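Local coordinates for Sel1 repeat family protein (Pseudomonas aeruginosa, PDB 6LCH), which is probably an immunity protein of the Sel1 repeat family that protects Pseudomonas aeruginosa against the type VI secretion effector PldB, at residues H158-A161 / P167-Y170; K185-Y190 / R207-E212. One frame throughout, in Å; residues are numbered along the deposited sequence.

Interaction 1 (H158-A161 / P167-Y170)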
loop_
_atom_site.group_PDB
_atom_site.type_symbol
_atom_site.label_atom_id
_atom_site.label_comp_id
_atom_site.label_asym_id
_atom_site.label_seq_id
_atom_site.Cartn_x
_atom_site.Cartn_y
_atom_site.Cartn_z
ATOM N N HIS A 158 -2.362 8.742 -8.829
ATOM C CA HIS A 158 -1.061 8.996 -9.439
ATOM C C HIS A 158 -0.095 9.626 -8.442
ATOM O O HIS A 158 1.103 9.323 -8.458
ATOM C CB HIS A 158 -1.214 9.868 -10.684
ATOM C CG HIS A 158 -1.363 9.084 -11.951
ATOM N ND1 HIS A 158 -0.294 8.494 -12.590
ATOM C CD2 HIS A 158 -2.456 8.775 -12.688
ATOM C CE1 HIS A 158 -0.720 7.868 -13.672
ATOM N NE2 HIS A 158 -2.029 8.023 -13.754
ATOM N N CYS A 159 -0.597 10.497 -7.562
ATOM C CA CYS A 159 0.249 11.061 -6.515
ATOM C C CYS A 159 0.792 9.966 -5.606
ATOM O O CYS A 159 1.955 10.015 -5.185
ATOM C CB CYS A 159 -0.543 12.089 -5.706
ATOM S SG CYS A 159 0.437 13.033 -4.518
ATOM N N ALA A 160 -0.033 8.960 -5.311
ATOM C CA ALA A 160 0.381 7.895 -4.408
ATOM C C ALA A 160 1.437 6.996 -5.041
ATOM O O ALA A 160 2.406 6.613 -4.376
ATOM C CB ALA A 160 -0.838 7.081 -3.975
ATOM N N ALA A 161 1.275 6.640 -6.319
ATOM C CA ALA A 161 2.242 5.731 -6.929
ATOM C C ALA A 161 3.577 6.410 -7.193
ATOM O O ALA A 161 4.617 5.746 -7.163
ATOM C CB ALA A 161 1.701 5.150 -8.229
ATOM N N PRO A 167 0.303 -0.552 -4.012
ATOM C CA PRO A 167 -1.142 -0.737 -4.233
ATOM C C PRO A 167 -1.786 0.365 -5.054
ATOM O O PRO A 167 -2.862 0.142 -5.620
ATOM C CB PRO A 167 -1.715 -0.781 -2.809
ATOM C CG PRO A 167 -0.571 -1.181 -1.957
ATOM C CD PRO A 167 0.620 -0.525 -2.573
ATOM N N ALA A 168 -1.174 1.547 -5.132
ATOM C CA ALA A 168 -1.707 2.590 -6.003
ATOM C C ALA A 168 -1.433 2.267 -7.465
ATOM O O ALA A 168 -2.300 2.464 -8.324
ATOM C CB ALA A 168 -1.109 3.944 -5.634
ATOM N N SER A 169 -0.226 1.780 -7.764
ATOM C CA SER A 169 0.077 1.330 -9.117
ATOM C C SER A 169 -0.770 0.123 -9.499
ATOM O O SER A 169 -1.073 -0.071 -10.681
ATOM C CB SER A 169 1.564 0.997 -9.241
ATOM O OG SER A 169 2.358 2.173 -9.218
ATOM N N TYR A 170 -1.151 -0.702 -8.518
ATOM C CA TYR A 170 -2.085 -1.795 -8.781
ATOM C C TYR A 170 -3.445 -1.255 -9.204
ATOM O O TYR A 170 -4.053 -1.754 -10.155
ATOM C CB TYR A 170 -2.223 -2.687 -7.543
ATOM C CG TYR A 170 -3.183 -3.852 -7.726
ATOM C CD1 TYR A 170 -2.729 -5.087 -8.170
ATOM C CD2 TYR A 170 -4.539 -3.715 -7.454
ATOM C CE1 TYR A 170 -3.598 -6.150 -8.339
ATOM C CE2 TYR A 170 -5.416 -4.770 -7.626
ATOM C CZ TYR A 170 -4.939 -5.984 -8.065
ATOM O OH TYR A 170 -5.809 -7.035 -8.230
#
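Ala160 and Ala161 meet Ala168 and Ser169 without any ring between them; the flat group in the contact is the peptide unit linking Ala160 to Ala161. Ala168 CB lies over one face of this peptide, almost straight above the nitrogen, with Ala161 N 3.7 Å from Ala168 CB. The same methyl touches both neighbouring side chains, at 3.6 Å from Ala160 CB and 4.0 Å from Ala161 CB, and so rests against both alanines and the peptide between them. At the next residue, Ser169 OG comes to 3.2 Å from Ala161 CB, a tight packing contact. With chi1 at -71°, the hydroxyl stands beside the serine's own backbone N and anti to its carbonyl carbon, which brings it up to the alanine methyl. Its polar need is met by another residue: Ser169 OG donates a hydrogen bond to Gln196 OE1. Such short side chains let the two backbones come very close, and the CA atoms of Ala161 and Ala168 are 5.1 Å apart. Close packing of successive helices through small residues is consistent with the alpha-helical, TPR-like Sel1 repeat, and the two segments fall in consecutive Sel1 sequence ranges, 133-165 and 166-198.

Near the C-terminal end of helix 150-162, the carbonyl of Cys159 accepts hydrogen bonds from Ser162 OG and Gln163 NE2, while the side chain of Cys159 turns away from the contact to form the disulfide with Cys10. The contact joins helix 150-162 to helix 166-178 on both sides of the short turn connecting them. Leu136 and Thr137 of helix 133-146 pack on Ala160, and Thr137 also on Ala168; Val192 and Ser193 of helix 183-195 pack on Ser169.

Interaction 2 (K185-Y190 / R207-E212)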
loop_
_atom_site.group_PDB
_atom_site.type_symbol
_atom_site.label_atom_id
_atom_site.label_comp_id
_atom_site.label_asym_id
_atom_site.label_seq_id
_atom_site.Cartn_x
_atom_site.Cartn_y
_atom_site.Cartn_z
ATOM N N LYS A 185 -1.370 -1.168 -21.477
ATOM C CA LYS A 185 -1.093 -0.122 -20.499
ATOM C C LYS A 185 -1.406 -0.596 -19.089
ATOM O O LYS A 185 -0.743 -0.178 -18.133
ATOM C CB LYS A 185 -1.894 1.135 -20.827
ATOM C CG LYS A 185 -1.469 2.358 -20.039
ATOM C CD LYS A 185 -1.992 3.620 -20.688
ATOM C CE LYS A 185 -0.875 4.587 -21.005
ATOM N NZ LYS A 185 -1.384 5.727 -21.814
ATOM N N ALA A 186 -2.407 -1.467 -18.941
ATOM C CA ALA A 186 -2.682 -2.059 -17.639
ATOM C C ALA A 186 -1.523 -2.933 -17.187
ATOM O O ALA A 186 -1.122 -2.889 -16.019
ATOM C CB ALA A 186 -3.976 -2.872 -17.693
ATOM N N LEU A 187 -0.964 -3.721 -18.109
ATOM C CA LEU A 187 0.152 -4.598 -17.772
ATOM C C LEU A 187 1.387 -3.805 -17.364
ATOM O O LEU A 187 2.159 -4.260 -16.514
ATOM C CB LEU A 187 0.467 -5.509 -18.959
ATOM C CG LEU A 187 1.126 -6.860 -18.673
ATOM C CD1 LEU A 187 0.234 -7.735 -17.802
ATOM C CD2 LEU A 187 1.456 -7.566 -19.977
ATOM N N VAL A 188 1.596 -2.630 -17.963
ATOM C CA VAL A 188 2.728 -1.789 -17.579
ATOM C C VAL A 188 2.617 -1.396 -16.112
ATOM O O VAL A 188 3.597 -1.451 -15.358
ATOM C CB VAL A 188 2.810 -0.550 -18.489
ATOM C CG1 VAL A 188 3.750 0.498 -17.887
ATOM C CG2 VAL A 188 3.266 -0.944 -19.884
ATOM N N TYR A 189 1.412 -1.021 -15.681
ATOM C CA TYR A 189 1.222 -0.518 -14.326
ATOM C C TYR A 189 1.182 -1.637 -13.291
ATOM O O TYR A 189 1.632 -1.446 -12.155
ATOM C CB TYR A 189 -0.049 0.320 -14.265
ATOM C CG TYR A 189 0.200 1.760 -14.627
ATOM C CD1 TYR A 189 -0.497 2.376 -15.656
ATOM C CD2 TYR A 189 1.157 2.499 -13.948
ATOM C CE1 TYR A 189 -0.257 3.703 -15.983
ATOM C CE2 TYR A 189 1.405 3.812 -14.267
ATOM C CZ TYR A 189 0.695 4.412 -15.279
ATOM O OH TYR A 189 0.954 5.723 -15.578
ATOM N N TYR A 190 0.622 -2.796 -13.647
ATOM C CA TYR A 190 0.725 -3.948 -12.759
ATOM C C TYR A 190 2.185 -4.309 -12.516
ATOM O O TYR A 190 2.569 -4.666 -11.395
ATOM C CB TYR A 190 -0.018 -5.149 -13.343
ATOM C CG TYR A 190 -1.528 -5.121 -13.201
ATOM C CD1 TYR A 190 -2.136 -5.105 -11.950
ATOM C CD2 TYR A 190 -2.342 -5.138 -14.322
ATOM C CE1 TYR A 190 -3.521 -5.094 -11.829
ATOM C CE2 TYR A 190 -3.718 -5.122 -14.212
ATOM C CZ TYR A 190 -4.304 -5.105 -12.969
ATOM O OH TYR A 190 -5.679 -5.090 -12.880
ATOM N N ARG A 207 -0.832 -15.285 -12.916
ATOM C CA ARG A 207 -1.977 -15.880 -13.597
ATOM C C ARG A 207 -2.134 -15.349 -15.015
ATOM O O ARG A 207 -2.603 -16.080 -15.897
ATOM C CB ARG A 207 -3.251 -15.629 -12.793
ATOM C CG ARG A 207 -3.099 -15.922 -11.310
ATOM C CD ARG A 207 -4.302 -16.673 -10.768
ATOM N NE ARG A 207 -4.705 -17.778 -11.631
ATOM C CZ ARG A 207 -5.944 -17.972 -12.072
ATOM N NH1 ARG A 207 -6.914 -17.135 -11.730
ATOM N NH2 ARG A 207 -6.215 -19.008 -12.854
ATOM N N VAL A 208 -1.756 -14.090 -15.250
ATOM C CA VAL A 208 -1.778 -13.534 -16.602
ATOM C C VAL A 208 -0.988 -14.428 -17.552
ATOM O O VAL A 208 -1.457 -14.793 -18.637
ATOM C CB VAL A 208 -1.226 -12.096 -16.595
ATOM C CG1 VAL A 208 -0.745 -11.698 -17.979
ATOM C CG2 VAL A 208 -2.273 -11.119 -16.074
ATOM N N PHE A 209 0.218 -14.817 -17.142
ATOM C CA PHE A 209 1.083 -15.650 -17.964
ATOM C C PHE A 209 0.985 -17.128 -17.600
ATOM O O PHE A 209 1.863 -17.913 -17.972
ATOM C CB PHE A 209 2.522 -15.144 -17.865
ATOM C CG PHE A 209 2.670 -13.707 -18.274
ATOM C CD1 PHE A 209 2.449 -13.329 -19.589
ATOM C CD2 PHE A 209 2.995 -12.731 -17.345
ATOM C CE1 PHE A 209 2.573 -12.015 -19.979
ATOM C CE2 PHE A 209 3.114 -11.405 -17.728
ATOM C CZ PHE A 209 2.902 -11.045 -19.047
ATOM N N GLY A 210 -0.072 -17.519 -16.894
ATOM C CA GLY A 210 -0.332 -18.923 -16.626
ATOM C C GLY A 210 -1.191 -19.542 -17.717
ATOM O O GLY A 210 -2.121 -18.922 -18.226
ATOM N N SER A 211 -0.859 -20.785 -18.073
ATOM C CA SER A 211 -1.605 -21.476 -19.120
ATOM C C SER A 211 -2.998 -21.878 -18.656
ATOM O O SER A 211 -3.930 -21.929 -19.467
ATOM C CB SER A 211 -0.828 -22.704 -19.577
ATOM O OG SER A 211 -0.740 -23.661 -18.536
ATOM N N GLU A 212 -3.156 -22.160 -17.366
ATOM C CA GLU A 212 -4.419 -22.593 -16.783
ATOM C C GLU A 212 -5.409 -21.452 -16.571
ATOM O O GLU A 212 -6.548 -21.711 -16.166
ATOM C CB GLU A 212 -4.152 -23.298 -15.448
ATOM C CG GLU A 212 -3.865 -22.350 -14.282
ATOM C CD GLU A 212 -2.629 -21.493 -14.500
ATOM O OE1 GLU A 212 -1.627 -22.008 -15.048
ATOM O OE2 GLU A 212 -2.660 -20.298 -14.127
#
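Leu187 points its forked end at Val208 and Phe209, giving one methyl to each. CD1 of Leu187 meets CG1 of Val208 at 4.1 Å, the two side chains running aslant to one another. The other branch works differently: Leu187 and Phe209 approach from opposite directions, and CD2 of Leu187 comes to 3.9 Å from CZ of Phe209, reaching the ring obliquely at its far end. Leu187 carries CG roughly anti to its backbone N (chi1 -154°), extending the fork across a wide gap, for the CA atoms of Leu187 and Val208 are 9.2 Å apart.

Val208 also shapes its neighbour. Its CG1 sits 3.7 Å above the plane of the Phe209 ring, over the centre, so one methyl both supports the aromatic face and receives the leucine. Phe209 is the first residue to leave the helical conformation, and just past the helix end Gly210 N bonds to Arg207 O, an oxygen that also accepts from Thr213 OG1.

The result is a small, wholly apolar bridge by which helix 183-195, within the Sel1 range 166-198, packs on the C-terminal end of the following helix 199-208, consistent with a hydrophobic core between successive helices of an all-helical repeat fold. Loop residues complete the cluster: Met219, Tyr221 and Leu255 pack on Leu187, and Pro256 packs on Phe209, whose backbone is hydrogen-bonded to Asp224.

Overall arrangement
Interactions 1 and 2 follow one another along a succession of helices, with their centres about 18 Å apart. Helix 166-178 leads directly into helix 183-195, and here the two contacts touch. Tyr170 and Tyr190 meet edge to face, CE1 of Tyr170 lying 3.6 Å from CE1 of Tyr190. Beside them, His158 CE1 is 3.3 Å from Tyr189 OH, and Tyr189 CB packs against Ser169 O. Interaction 1 is about 8 Å from the centre of the chain and interaction 2 about 20 Å, so the series runs outward from close alanine packing to a looser apolar cluster.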